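ParA (Salmonella enterica subsp. enterica serovar Newport str. SL317, PDB 3EZF) probably serves as a P-loop ATPase in DNA partition and, through a winged helix-turn-helix domain, as a DNA-binding transcriptional regulator whose activity depends on ADP. Local coordinates at residues A[56-61]-A[97-102]; A[65-68]-A[73-76]; A[228-231]-A[237-240]; A[262-267]-A[299-304]; A[282-287]-A[330-335]. All blocks are in the same frame, centred on the assembly; numbering follows the deposited sequence.

Contact 1 (A[56-61]-A[97-102]); sequences SRRIVD and AHRKIP. Unlike the reference sequence in segment 56-61: Asp61 (reference Glu). With SO4 (sulfate ion), chain H.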
# COMPACT_ATOMS: atom_id res chain seq x y z
N SER A 56 20.74 39.62 -10.04
CA SER A 56 21.69 40.25 -9.14
C SER A 56 20.97 41.39 -8.45
O SER A 56 19.90 41.81 -8.89
CB SER A 56 22.84 40.81 -9.95
OG SER A 56 22.39 41.88 -10.77
N ARG A 57 21.55 41.91 -7.37
CA ARG A 57 20.94 43.02 -6.65
C ARG A 57 20.67 44.23 -7.54
O ARG A 57 19.81 45.05 -7.23
CB ARG A 57 21.80 43.42 -5.45
CG ARG A 57 21.94 42.33 -4.37
CD ARG A 57 22.39 42.91 -3.03
NE ARG A 57 22.54 41.89 -1.98
CZ ARG A 57 22.91 42.16 -0.73
NH1 ARG A 57 23.16 43.41 -0.36
NH2 ARG A 57 23.03 41.19 0.17
N ARG A 58 21.38 44.33 -8.66
CA ARG A 58 21.20 45.45 -9.58
C ARG A 58 20.00 45.15 -10.47
O ARG A 58 19.18 46.04 -10.72
CB ARG A 58 22.45 45.66 -10.44
CG ARG A 58 22.45 46.92 -11.30
CD ARG A 58 21.77 46.71 -12.64
NE ARG A 58 22.49 45.76 -13.49
CZ ARG A 58 22.06 45.31 -14.67
NH1 ARG A 58 22.79 44.45 -15.36
NH2 ARG A 58 20.88 45.72 -15.14
N ILE A 59 19.89 43.90 -10.93
CA ILE A 59 18.78 43.48 -11.79
C ILE A 59 17.45 43.65 -11.05
O ILE A 59 16.53 44.31 -11.54
CB ILE A 59 18.87 41.98 -12.17
CG1 ILE A 59 20.26 41.64 -12.73
CG2 ILE A 59 17.75 41.63 -13.15
CD1 ILE A 59 20.52 42.12 -14.11
N VAL A 60 17.36 43.03 -9.88
CA VAL A 60 16.17 43.08 -9.04
C VAL A 60 15.72 44.49 -8.74
O VAL A 60 14.59 44.87 -9.05
CB VAL A 60 16.43 42.34 -7.71
CG1 VAL A 60 15.33 42.66 -6.71
CG2 VAL A 60 16.50 40.83 -7.97
N ASP A 61 16.59 45.27 -8.11
CA ASP A 61 16.29 46.64 -7.75
C ASP A 61 15.81 47.45 -8.96
O ASP A 61 15.01 48.38 -8.83
CB ASP A 61 17.54 47.29 -7.15
CG ASP A 61 17.30 48.72 -6.70
OD1 ASP A 61 16.92 49.57 -7.54
OD2 ASP A 61 17.50 49.01 -5.50
N ALA A 97 9.99 37.40 -15.88
CA ALA A 97 9.21 37.61 -17.10
C ALA A 97 9.49 39.02 -17.62
O ALA A 97 9.62 39.24 -18.82
CB ALA A 97 7.73 37.43 -16.82
N HIS A 98 9.59 39.97 -16.70
CA HIS A 98 9.87 41.34 -17.08
C HIS A 98 11.26 41.37 -17.71
O HIS A 98 11.50 42.06 -18.69
CB HIS A 98 9.81 42.23 -15.86
CG HIS A 98 10.13 43.65 -16.15
ND1 HIS A 98 10.84 44.44 -15.27
CD2 HIS A 98 9.86 44.43 -17.22
CE1 HIS A 98 11.01 45.64 -15.80
NE2 HIS A 98 10.42 45.66 -16.98
N ARG A 99 12.18 40.59 -17.14
CA ARG A 99 13.55 40.51 -17.64
C ARG A 99 13.60 39.70 -18.94
O ARG A 99 14.67 39.32 -19.41
CB ARG A 99 14.43 39.83 -16.58
CG ARG A 99 15.58 40.68 -16.10
CD ARG A 99 15.11 42.10 -15.84
NE ARG A 99 16.19 43.02 -15.51
CZ ARG A 99 17.35 43.09 -16.15
NH1 ARG A 99 17.60 42.28 -17.18
NH2 ARG A 99 18.27 43.97 -15.77
N LYS A 100 12.42 39.45 -19.49
CA LYS A 100 12.26 38.69 -20.72
C LYS A 100 13.06 37.39 -20.79
O LYS A 100 13.65 37.08 -21.82
CB LYS A 100 12.58 39.56 -21.94
CG LYS A 100 11.40 40.43 -22.36
CD LYS A 100 11.62 41.08 -23.71
CE LYS A 100 12.58 42.26 -23.65
NZ LYS A 100 12.72 42.90 -25.01
N ILE A 101 13.07 36.63 -19.69
CA ILE A 101 13.78 35.35 -19.64
C ILE A 101 12.76 34.26 -19.97
O ILE A 101 11.82 34.02 -19.20
CB ILE A 101 14.38 35.09 -18.26
CG1 ILE A 101 15.42 36.16 -17.94
CG2 ILE A 101 15.01 33.72 -18.22
CD1 ILE A 101 15.84 36.17 -16.49
N PRO A 102 12.95 33.57 -21.09
CA PRO A 102 12.03 32.50 -21.52
C PRO A 102 11.62 31.51 -20.44
O PRO A 102 12.44 31.06 -19.64
CB PRO A 102 12.78 31.84 -22.68
CG PRO A 102 14.21 32.06 -22.32
CD PRO A 102 14.21 33.50 -21.85
S SO4 H . 21.17 44.27 -18.59
O1 SO4 H . 20.56 45.60 -18.35
O2 SO4 H . 21.19 43.99 -20.04
O3 SO4 H . 20.38 43.24 -17.89
O4 SO4 H . 22.55 44.26 -18.07
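Arg99 lays its side chain across Ile59 and ends beside Arg58, with a sulfate ion bridging the two guanidinium groups. The CB of Arg99 points toward segment 56-61. Arg99 CG and CD each come within 3.8 Å of Ile59 CG2. The chain then runs on over the same methyl group, with Arg99 NE 3.2 Å from Ile59 CG2. One face of the guanidinium rests on this methyl, which lies nearer its border than its middle. At the tip, Arg99 NH1 and NH2 both donate to sulfate O3, at 3.0 and 3.1 Å.

Arg58 reaches the same ion from the other segment. Its CG is anti to the backbone N (chi1 -172°), and bends at chi2 and chi3 bring its end close to Arg99. Arg58 NH1 donates to sulfate O4 at 2.7 Å and NH2 to O1 at 3.2 Å. The two guanidinium planes are 51° apart. Arg58 NH2 also bonds to Gln62 OE1. The sulfate probably comes from the crystallisation liquor, and its charge would help the two arginines lie close.

Ser56 is the N-cap of helix 57-69, its OG accepting from Ile59 N. The contact thus joins the start of helix 57-69 to the residues just after helix 89-98. On the far side of helix 57-69, Val60 packs on Val49 of helix 46-50.

Contact 2 (A[65-68]-A[73-76]); sequences KEME and QFNK. Unlike the reference sequence in segment 73-76: Gln73 (reference Glu).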
# COMPACT_ATOMS: atom_id res chain seq x y z
N LYS A 65 11.87 48.60 -9.56
CA LYS A 65 11.68 50.02 -9.86
C LYS A 65 10.88 50.15 -11.15
O LYS A 65 9.79 50.73 -11.18
CB LYS A 65 13.05 50.71 -10.03
CG LYS A 65 12.97 52.14 -10.57
CD LYS A 65 14.29 52.61 -11.20
CE LYS A 65 15.27 53.22 -10.20
NZ LYS A 65 16.17 52.24 -9.54
N GLU A 66 11.41 49.59 -12.23
CA GLU A 66 10.74 49.66 -13.51
C GLU A 66 9.31 49.15 -13.45
O GLU A 66 8.40 49.83 -13.91
CB GLU A 66 11.52 48.85 -14.56
CG GLU A 66 12.91 49.39 -14.87
CD GLU A 66 13.56 48.72 -16.07
OE1 GLU A 66 14.62 49.23 -16.53
OE2 GLU A 66 13.03 47.69 -16.55
N MET A 67 9.11 47.97 -12.86
CA MET A 67 7.78 47.35 -12.76
C MET A 67 6.75 48.15 -11.97
O MET A 67 5.57 48.13 -12.31
CB MET A 67 7.89 45.95 -12.15
CG MET A 67 8.27 44.86 -13.15
SD MET A 67 8.82 43.35 -12.34
CE MET A 67 7.29 42.43 -12.16
N GLU A 68 7.19 48.82 -10.91
CA GLU A 68 6.26 49.62 -10.11
C GLU A 68 6.00 50.93 -10.82
O GLU A 68 4.97 51.56 -10.61
CB GLU A 68 6.84 49.91 -8.73
CG GLU A 68 7.10 48.70 -7.87
CD GLU A 68 7.61 49.10 -6.51
OE1 GLU A 68 8.29 50.15 -6.44
OE2 GLU A 68 7.33 48.38 -5.52
N GLN A 73 2.19 45.40 -7.83
CA GLN A 73 2.46 45.57 -6.40
C GLN A 73 3.18 44.38 -5.82
O GLN A 73 2.63 43.28 -5.80
CB GLN A 73 1.17 45.65 -5.63
CG GLN A 73 1.15 46.54 -4.43
CD GLN A 73 -0.03 47.41 -4.55
OE1 GLN A 73 -0.13 48.17 -5.51
NE2 GLN A 73 -0.96 47.31 -3.61
N PHE A 74 4.37 44.61 -5.29
CA PHE A 74 5.07 43.49 -4.69
C PHE A 74 4.58 43.34 -3.25
O PHE A 74 4.10 44.29 -2.63
CB PHE A 74 6.59 43.73 -4.73
CG PHE A 74 7.15 43.81 -6.11
CD1 PHE A 74 7.55 42.66 -6.79
CD2 PHE A 74 7.26 45.04 -6.76
CE1 PHE A 74 8.03 42.74 -8.08
CE2 PHE A 74 7.74 45.13 -8.06
CZ PHE A 74 8.13 43.98 -8.72
N ASN A 75 4.70 42.12 -2.74
CA ASN A 75 4.29 41.78 -1.38
C ASN A 75 5.29 42.38 -0.38
O ASN A 75 6.50 42.42 -0.65
CB ASN A 75 4.25 40.24 -1.28
CG ASN A 75 3.57 39.76 -0.04
OD1 ASN A 75 2.42 40.09 0.21
ND2 ASN A 75 4.27 38.95 0.74
N LYS A 76 4.80 42.87 0.76
CA LYS A 76 5.68 43.46 1.77
C LYS A 76 5.27 43.07 3.19
O LYS A 76 4.09 43.05 3.52
CB LYS A 76 5.70 44.99 1.66
CG LYS A 76 6.26 45.52 0.36
CD LYS A 76 5.16 45.79 -0.64
CE LYS A 76 4.21 46.88 -0.14
NZ LYS A 76 3.07 47.19 -1.07
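A Met-aromatic contact between Met67 and Phe74 fastens the chain that follows helix 57-69 back onto the end of that helix. Met67 SD lies 5.1 Å from the centroid of the Phe74 ring and 82° off the ring normal. The sulfur is therefore at the ring edge. Its nearest ring atom is Phe74 CZ, 3.7 Å from Met67 SD. The methyl group follows the sulfur round, with Met67 CE 3.9 Å from Phe74 CZ. Met67 CB also reaches Phe74 CZ, at 4.0 Å. The two side chains cross at about a right angle.

Helix 57-69 belongs to the winged helix-turn-helix domain. Its place after helix 46-50 is consistent with a recognition helix, and segment 73-76 probably leads into the wing. Asn75 makes backbone hydrogen bonds with Ala86, just before strand 87-88. Its ND2 also bonds to Ala86 O.

Glu68 takes another part of the ring edge. Its CG is anti to the carbonyl carbon (chi1 -63°), and the extended chain runs at a slant past the ring edge. Glu68 CG lies in the ring plane, 3.6 Å from Phe74 CE2. Glu68 OE2 is 3.6 Å from Phe74 CD2. The carboxylate plane is turned 49° from the ring. Glu68 OE2 is hydrogen-bonded to Tyr85 OH. Phe74 also meets the Tyr72 ring and packs on Leu87 of strand 87-88. Met67 packs on Asp94, Ile95 and His98 of helix 89-98.

Contact 3 (A[228-231]-A[237-240]); sequences PGQN and RRNI. Unlike the reference sequence in segment 228-231: Gln230 (reference Met), Asn231 (reference Lys). Unlike the reference sequence in segment 237-240: Arg238 (reference Lys), Asn239 (reference Lys).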
# COMPACT_ATOMS: atom_id res chain seq x y z
N PRO A 228 -17.59 3.25 -26.98
CA PRO A 228 -17.73 2.32 -28.10
C PRO A 228 -16.56 2.42 -29.08
O PRO A 228 -16.06 3.51 -29.36
CB PRO A 228 -19.04 2.75 -28.75
CG PRO A 228 -19.05 4.24 -28.49
CD PRO A 228 -18.66 4.27 -27.03
N GLY A 229 -16.12 1.27 -29.58
CA GLY A 229 -15.02 1.25 -30.53
C GLY A 229 -13.73 1.85 -30.05
O GLY A 229 -12.80 1.98 -30.84
N GLN A 230 -13.65 2.21 -28.77
CA GLN A 230 -12.45 2.81 -28.18
C GLN A 230 -11.43 1.76 -27.74
O GLN A 230 -11.80 0.66 -27.35
CB GLN A 230 -12.83 3.65 -26.97
CG GLN A 230 -13.17 5.08 -27.25
CD GLN A 230 -11.97 5.86 -27.72
OE1 GLN A 230 -12.03 7.08 -27.85
NE2 GLN A 230 -10.86 5.16 -27.96
N ASN A 231 -10.15 2.12 -27.78
CA ASN A 231 -9.08 1.22 -27.37
C ASN A 231 -8.87 1.39 -25.87
O ASN A 231 -8.45 2.45 -25.43
CB ASN A 231 -7.80 1.55 -28.12
CG ASN A 231 -6.66 0.63 -27.75
OD1 ASN A 231 -6.01 0.05 -28.62
ND2 ASN A 231 -6.41 0.48 -26.45
N ARG A 237 -4.49 8.89 -22.77
CA ARG A 237 -3.89 9.89 -23.65
C ARG A 237 -4.94 10.69 -24.40
O ARG A 237 -4.75 11.87 -24.66
CB ARG A 237 -2.97 9.22 -24.69
CG ARG A 237 -1.50 9.72 -24.73
CD ARG A 237 -1.28 11.16 -25.23
NE ARG A 237 0.06 11.62 -24.80
CZ ARG A 237 0.69 12.73 -25.20
NH1 ARG A 237 0.12 13.56 -26.07
NH2 ARG A 237 1.89 13.01 -24.72
N ARG A 238 -6.05 10.06 -24.74
CA ARG A 238 -7.07 10.74 -25.50
C ARG A 238 -8.12 11.53 -24.72
O ARG A 238 -8.52 12.60 -25.15
CB ARG A 238 -7.80 9.74 -26.40
CG ARG A 238 -8.29 10.35 -27.69
CD ARG A 238 -9.54 9.66 -28.21
NE ARG A 238 -10.71 9.96 -27.38
CZ ARG A 238 -11.93 10.18 -27.87
NH1 ARG A 238 -12.13 10.14 -29.19
NH2 ARG A 238 -12.94 10.45 -27.06
N ASN A 239 -8.57 11.02 -23.58
CA ASN A 239 -9.62 11.69 -22.83
C ASN A 239 -9.21 12.64 -21.72
O ASN A 239 -10.05 13.36 -21.18
CB ASN A 239 -10.61 10.63 -22.30
CG ASN A 239 -11.34 9.91 -23.42
OD1 ASN A 239 -12.07 8.95 -23.18
ND2 ASN A 239 -11.16 10.37 -24.65
N ILE A 240 -7.93 12.65 -21.36
CA ILE A 240 -7.47 13.57 -20.33
C ILE A 240 -6.23 14.33 -20.76
O ILE A 240 -6.27 15.55 -20.94
CB ILE A 240 -7.17 12.85 -18.97
CG1 ILE A 240 -8.48 12.34 -18.35
CG2 ILE A 240 -6.45 13.83 -18.01
CD1 ILE A 240 -8.33 11.61 -17.04
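Gln230 and Arg238 meet in a small surface contact between a loop and the helix that follows it. The loop lies after helix 219-226, and Arg238 is on helix 235-241. The end of the Gln230 amide stands over the centre of one face of the Arg238 guanidinium. The atom modelled as Gln230 OE1 is 3.1 Å from Arg238 CZ. The amide is probably turned over in the model, so whether this atom is O or N is doubtful. Amide and guanidinium planes are 83° apart, which makes this an end-on approach to the face and not a stack.

Both segments belong to the P-loop NTPase part of the chain. Helix 235-241 precedes strand 250-254 of the parallel sheet, and it has a wider, pi-type turn at residues 237-240. Gln230 directs its CB toward the helix and then bends at chi2 (-67°). Arg238 bends at chi3 (71°), which sets one face of the flat group against the end of the amide.

Around this pair, Arg238 also packs on Asn184, and Arg237 NH1 forms a salt bridge with Asp242 OD1. Ile240 packs on Ala180 and Met181 of helix 177-182.

Contact 4 (A[262-267]-A[299-304]); sequences FLLNGL and EQLEEE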
# COMPACT_ATOMS: atom_id res chain seq x y z
N PHE A 262 -5.14 0.43 -15.63
CA PHE A 262 -4.58 1.73 -15.29
C PHE A 262 -3.09 1.77 -15.61
O PHE A 262 -2.62 2.74 -16.22
CB PHE A 262 -4.82 2.06 -13.81
CG PHE A 262 -6.28 2.25 -13.45
CD1 PHE A 262 -6.66 2.42 -12.12
CD2 PHE A 262 -7.27 2.25 -14.43
CE1 PHE A 262 -8.00 2.59 -11.78
CE2 PHE A 262 -8.61 2.41 -14.10
CZ PHE A 262 -8.97 2.58 -12.77
N LEU A 263 -2.36 0.73 -15.20
CA LEU A 263 -0.92 0.63 -15.47
C LEU A 263 -0.68 0.72 -16.98
O LEU A 263 0.14 1.51 -17.45
CB LEU A 263 -0.39 -0.71 -14.98
CG LEU A 263 1.01 -0.82 -14.38
CD1 LEU A 263 2.03 -0.12 -15.24
CD2 LEU A 263 0.98 -0.21 -12.99
N LEU A 264 -1.40 -0.12 -17.72
CA LEU A 264 -1.32 -0.19 -19.17
C LEU A 264 -1.61 1.18 -19.82
O LEU A 264 -0.88 1.61 -20.71
CB LEU A 264 -2.32 -1.23 -19.71
CG LEU A 264 -2.00 -2.74 -19.76
CD1 LEU A 264 -1.15 -3.03 -20.96
CD2 LEU A 264 -1.33 -3.21 -18.50
N ASN A 265 -2.66 1.85 -19.37
CA ASN A 265 -3.00 3.16 -19.90
C ASN A 265 -1.87 4.11 -19.56
O ASN A 265 -1.48 4.93 -20.39
CB ASN A 265 -4.32 3.67 -19.31
CG ASN A 265 -5.49 3.44 -20.25
OD1 ASN A 265 -5.60 4.07 -21.30
ND2 ASN A 265 -6.37 2.53 -19.87
N GLY A 266 -1.33 4.01 -18.35
CA GLY A 266 -0.22 4.87 -17.97
C GLY A 266 0.98 4.71 -18.90
O GLY A 266 1.43 5.67 -19.52
N LEU A 267 1.51 3.50 -18.98
CA LEU A 267 2.65 3.24 -19.84
C LEU A 267 2.39 3.65 -21.27
O LEU A 267 3.30 4.09 -21.97
CB LEU A 267 3.00 1.75 -19.85
CG LEU A 267 3.67 1.13 -18.64
CD1 LEU A 267 4.02 -0.28 -18.97
CD2 LEU A 267 4.92 1.91 -18.28
N GLU A 299 4.30 -5.23 -24.33
CA GLU A 299 3.91 -6.07 -25.45
C GLU A 299 2.40 -6.10 -25.61
O GLU A 299 1.89 -5.97 -26.73
CB GLU A 299 4.47 -7.49 -25.29
CG GLU A 299 5.83 -7.68 -25.94
CD GLU A 299 6.26 -9.14 -25.97
OE1 GLU A 299 7.33 -9.44 -26.57
OE2 GLU A 299 5.54 -9.99 -25.40
N GLN A 300 1.67 -6.25 -24.51
CA GLN A 300 0.21 -6.27 -24.58
C GLN A 300 -0.26 -5.02 -25.32
O GLN A 300 -1.19 -5.09 -26.13
CB GLN A 300 -0.41 -6.28 -23.19
CG GLN A 300 -0.02 -7.46 -22.34
CD GLN A 300 -0.88 -7.55 -21.10
OE1 GLN A 300 -0.60 -8.33 -20.19
NE2 GLN A 300 -1.95 -6.77 -21.06
N LEU A 301 0.37 -3.89 -25.04
CA LEU A 301 0.02 -2.65 -25.69
C LEU A 301 0.23 -2.77 -27.19
O LEU A 301 -0.32 -2.00 -27.96
CB LEU A 301 0.88 -1.51 -25.15
CG LEU A 301 0.57 -1.03 -23.74
CD1 LEU A 301 1.60 0.01 -23.33
CD2 LEU A 301 -0.83 -0.43 -23.70
N GLU A 302 1.05 -3.74 -27.60
CA GLU A 302 1.29 -3.94 -29.03
C GLU A 302 0.15 -4.75 -29.65
O GLU A 302 -0.32 -4.44 -30.75
CB GLU A 302 2.61 -4.66 -29.26
CG GLU A 302 3.86 -3.89 -28.84
CD GLU A 302 5.13 -4.66 -29.20
OE1 GLU A 302 6.23 -4.21 -28.85
OE2 GLU A 302 5.01 -5.72 -29.86
N GLU A 303 -0.30 -5.78 -28.94
CA GLU A 303 -1.39 -6.63 -29.44
C GLU A 303 -2.72 -5.90 -29.50
O GLU A 303 -3.58 -6.23 -30.32
CB GLU A 303 -1.55 -7.88 -28.57
CG GLU A 303 -0.32 -8.76 -28.51
CD GLU A 303 -0.50 -9.90 -27.54
OE1 GLU A 303 -1.28 -10.83 -27.86
OE2 GLU A 303 0.13 -9.85 -26.46
N GLU A 304 -2.90 -4.92 -28.61
CA GLU A 304 -4.14 -4.17 -28.57
C GLU A 304 -4.10 -3.06 -29.62
O GLU A 304 -5.02 -2.24 -29.72
CB GLU A 304 -4.34 -3.58 -27.17
CG GLU A 304 -5.79 -3.30 -26.81
CD GLU A 304 -6.54 -4.55 -26.35
OE1 GLU A 304 -7.75 -4.45 -26.06
OE2 GLU A 304 -5.90 -5.63 -26.29
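Leu264 and Leu301 are the main pair of this buried contact between two helices. Leu264 CD1 lies 3.8 Å from Leu301 CD2, and the two side chains lie alongside each other, running opposite ways. The branched end of Leu301 also reaches the backbone, with Leu301 CD2 3.6 Å from Leu264 O. Its other methyl goes one turn further along the helix, where Leu301 CD1 is 4.1 Å from Leu267 CB. Leu301 thus lies against both Leu264 and Leu267.

Gln300 adds a second contact to Leu264. Its CG is anti to the carbonyl carbon (chi1 -60°), and its extended chain crosses Leu264 at about a right angle. Gln300 CB is 4.0 Å from Leu264 CD1, and Gln300 NE2 is 3.8 Å from the same methyl.

The helix segments cross almost perpendicularly, at -84°, with their axes 10.4 Å apart at closest approach. The contact is therefore confined to about one turn of each. Tyr233, from a neighbouring loop, packs on both Leu264 and Leu301. Asn265 points away from the contact. Its ND2 bonds to Gln232 O and Pro261 O, and its OD1 accepts from Leu236 N, so it ties helix 261-267 to the start of helix 235-241.

Leu263 and Leu267 pack on Phe115 of strand 112-116, within the parallel sheet of the P-loop NTPase fold. Phe262 packs on Ala178 of helix 177-182 and on Asp212 and Ala216 of helix 212-216. Helix 294-303 therefore meets helix 261-267, which itself lies against the sheet.

Contact 5 (A[282-287]-A[330-335]); sequences VDFHST and HSLARE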
# COMPACT_ATOMS: atom_id res chain seq x y z
N VAL A 282 15.44 -5.84 0.71
CA VAL A 282 14.33 -6.64 0.20
C VAL A 282 13.56 -5.92 -0.90
O VAL A 282 13.14 -6.53 -1.89
CB VAL A 282 13.34 -7.02 1.33
CG1 VAL A 282 12.07 -7.62 0.74
CG2 VAL A 282 14.00 -8.04 2.26
N ASP A 283 13.37 -4.62 -0.72
CA ASP A 283 12.66 -3.80 -1.69
C ASP A 283 13.46 -3.73 -2.99
O ASP A 283 12.91 -3.51 -4.07
CB ASP A 283 12.44 -2.39 -1.12
CG ASP A 283 11.46 -2.38 0.05
OD1 ASP A 283 11.58 -3.25 0.94
OD2 ASP A 283 10.58 -1.49 0.08
N PHE A 284 14.77 -3.91 -2.87
CA PHE A 284 15.66 -3.90 -4.03
C PHE A 284 15.33 -5.12 -4.90
O PHE A 284 15.37 -5.07 -6.14
CB PHE A 284 17.12 -3.98 -3.56
CG PHE A 284 18.12 -4.18 -4.66
CD1 PHE A 284 18.28 -3.22 -5.66
CD2 PHE A 284 18.87 -5.35 -4.72
CE1 PHE A 284 19.18 -3.41 -6.70
CE2 PHE A 284 19.78 -5.56 -5.76
CZ PHE A 284 19.94 -4.59 -6.75
N HIS A 285 14.99 -6.22 -4.25
CA HIS A 285 14.66 -7.40 -4.99
C HIS A 285 13.37 -7.18 -5.78
O HIS A 285 13.31 -7.46 -6.97
CB HIS A 285 14.51 -8.58 -4.03
CG HIS A 285 14.40 -9.90 -4.71
ND1 HIS A 285 13.34 -10.25 -5.51
CD2 HIS A 285 15.24 -10.97 -4.73
CE1 HIS A 285 13.52 -11.46 -6.00
NE2 HIS A 285 14.67 -11.92 -5.53
N SER A 286 12.35 -6.64 -5.11
CA SER A 286 11.04 -6.38 -5.72
C SER A 286 11.08 -5.49 -6.95
O SER A 286 10.53 -5.83 -7.99
CB SER A 286 10.08 -5.76 -4.72
OG SER A 286 9.71 -6.70 -3.73
N THR A 287 11.72 -4.34 -6.80
CA THR A 287 11.80 -3.40 -7.90
C THR A 287 12.41 -4.05 -9.14
O THR A 287 11.98 -3.78 -10.27
CB THR A 287 12.61 -2.16 -7.49
OG1 THR A 287 12.04 -1.61 -6.29
CG2 THR A 287 12.56 -1.09 -8.58
N HIS A 330 22.90 -0.32 -4.05
CA HIS A 330 23.07 0.92 -4.79
C HIS A 330 24.05 0.68 -5.94
O HIS A 330 23.84 1.15 -7.06
CB HIS A 330 23.65 2.01 -3.88
CG HIS A 330 23.91 3.30 -4.58
ND1 HIS A 330 24.86 4.20 -4.15
CD2 HIS A 330 23.34 3.85 -5.68
CE1 HIS A 330 24.86 5.26 -4.94
NE2 HIS A 330 23.94 5.07 -5.88
N SER A 331 25.12 -0.06 -5.64
CA SER A 331 26.14 -0.39 -6.62
C SER A 331 25.52 -1.30 -7.67
O SER A 331 25.91 -1.27 -8.83
CB SER A 331 27.31 -1.10 -5.93
OG SER A 331 28.31 -1.49 -6.86
N LEU A 332 24.55 -2.11 -7.24
CA LEU A 332 23.85 -3.02 -8.13
C LEU A 332 22.82 -2.26 -8.97
O LEU A 332 22.34 -2.76 -9.99
CB LEU A 332 23.16 -4.12 -7.32
CG LEU A 332 24.07 -4.96 -6.43
CD1 LEU A 332 23.25 -5.96 -5.65
CD2 LEU A 332 25.10 -5.66 -7.29
N ALA A 333 22.48 -1.06 -8.52
CA ALA A 333 21.51 -0.21 -9.21
C ALA A 333 22.13 0.29 -10.51
O ALA A 333 21.53 0.16 -11.59
CB ALA A 333 21.12 0.98 -8.33
N ARG A 334 23.32 0.87 -10.41
CA ARG A 334 24.03 1.37 -11.57
C ARG A 334 24.08 0.30 -12.65
O ARG A 334 24.06 0.61 -13.84
CB ARG A 334 25.44 1.82 -11.17
CG ARG A 334 25.53 3.27 -10.71
CD ARG A 334 25.97 4.18 -11.86
NE ARG A 334 25.87 5.61 -11.56
CZ ARG A 334 26.41 6.20 -10.49
NH1 ARG A 334 27.09 5.49 -9.60
NH2 ARG A 334 26.27 7.51 -10.33
N GLU A 335 24.13 -0.96 -12.24
CA GLU A 335 24.16 -2.09 -13.17
C GLU A 335 22.99 -2.03 -14.15
O GLU A 335 23.13 -1.56 -15.28
CB GLU A 335 24.07 -3.41 -12.41
CG GLU A 335 25.38 -3.95 -11.90
CD GLU A 335 26.00 -3.08 -10.83
OE1 GLU A 335 26.27 -1.90 -11.11
OE2 GLU A 335 26.22 -3.60 -9.71
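Leu332 of helix 324-337 meets the Phe284 ring of helix 281-291. Along segment 330-335 the first residue, His330, directs its CB away from Phe284 and packs on Met317 of strand 312-317. Leu332 makes most of this segment's share of the contact. Leu332 CB lies 3.3 Å from Phe284 CZ. Its CG is anti to the carbonyl carbon (chi1 -58°), and Leu332 CD1 reaches Phe284 CE2 at 3.5 Å. The two side chains cross at about a right angle.

Helix 281-291 follows strand 272-277 and lies in the beta-alpha-beta crossover to the neighbouring parallel strand 312-317. Helix 324-337 comes after that strand. The contact thus joins the helices that follow two adjacent strands of the parallel sheet. Phe284 CB already points toward segment 330-335, and chi1 of 171° carries the ring on in that direction. One turn on, Thr287 OG1 and Thr287 N both donate to Asp283 O, at 3.0 and 3.1 Å, arriving from opposite faces of the carbonyl plane.

Next along the segment, Ala333 N lies 4.4 Å from Phe284 CE1. The Ala333 side chain packs on Met317. The second subunit also packs here: its Leu20 meets Leu332 and its Met24 meets Phe284. At the end of the segment, Glu335 O accepts a weak hydrogen bond from Arg16 NH1 of the second subunit.

How the contacts relate
From the N terminus, contact 1 closes the first loop, from the start of helix 57-69 to the end of helix 89-98. Contact 2 is nested inside it and shares helix 57-69. The two touch where His98 packs on Glu66 and Met67, and both lie in the winged helix-turn-helix domain. Contact 3 comes next in series, followed by contacts 4 and 5, which cross. Contact 3 closes a short loop that leads into helix 235-241. Contact 4 joins helices 261-267 and 294-303, and touches contact 3 through Asn231 and Glu304. In contact 5, helix 281-291 lies inside the loop of contact 4 while helix 324-337 lies beyond it. Centres of contacts 2 and 5 are about 51 Å apart.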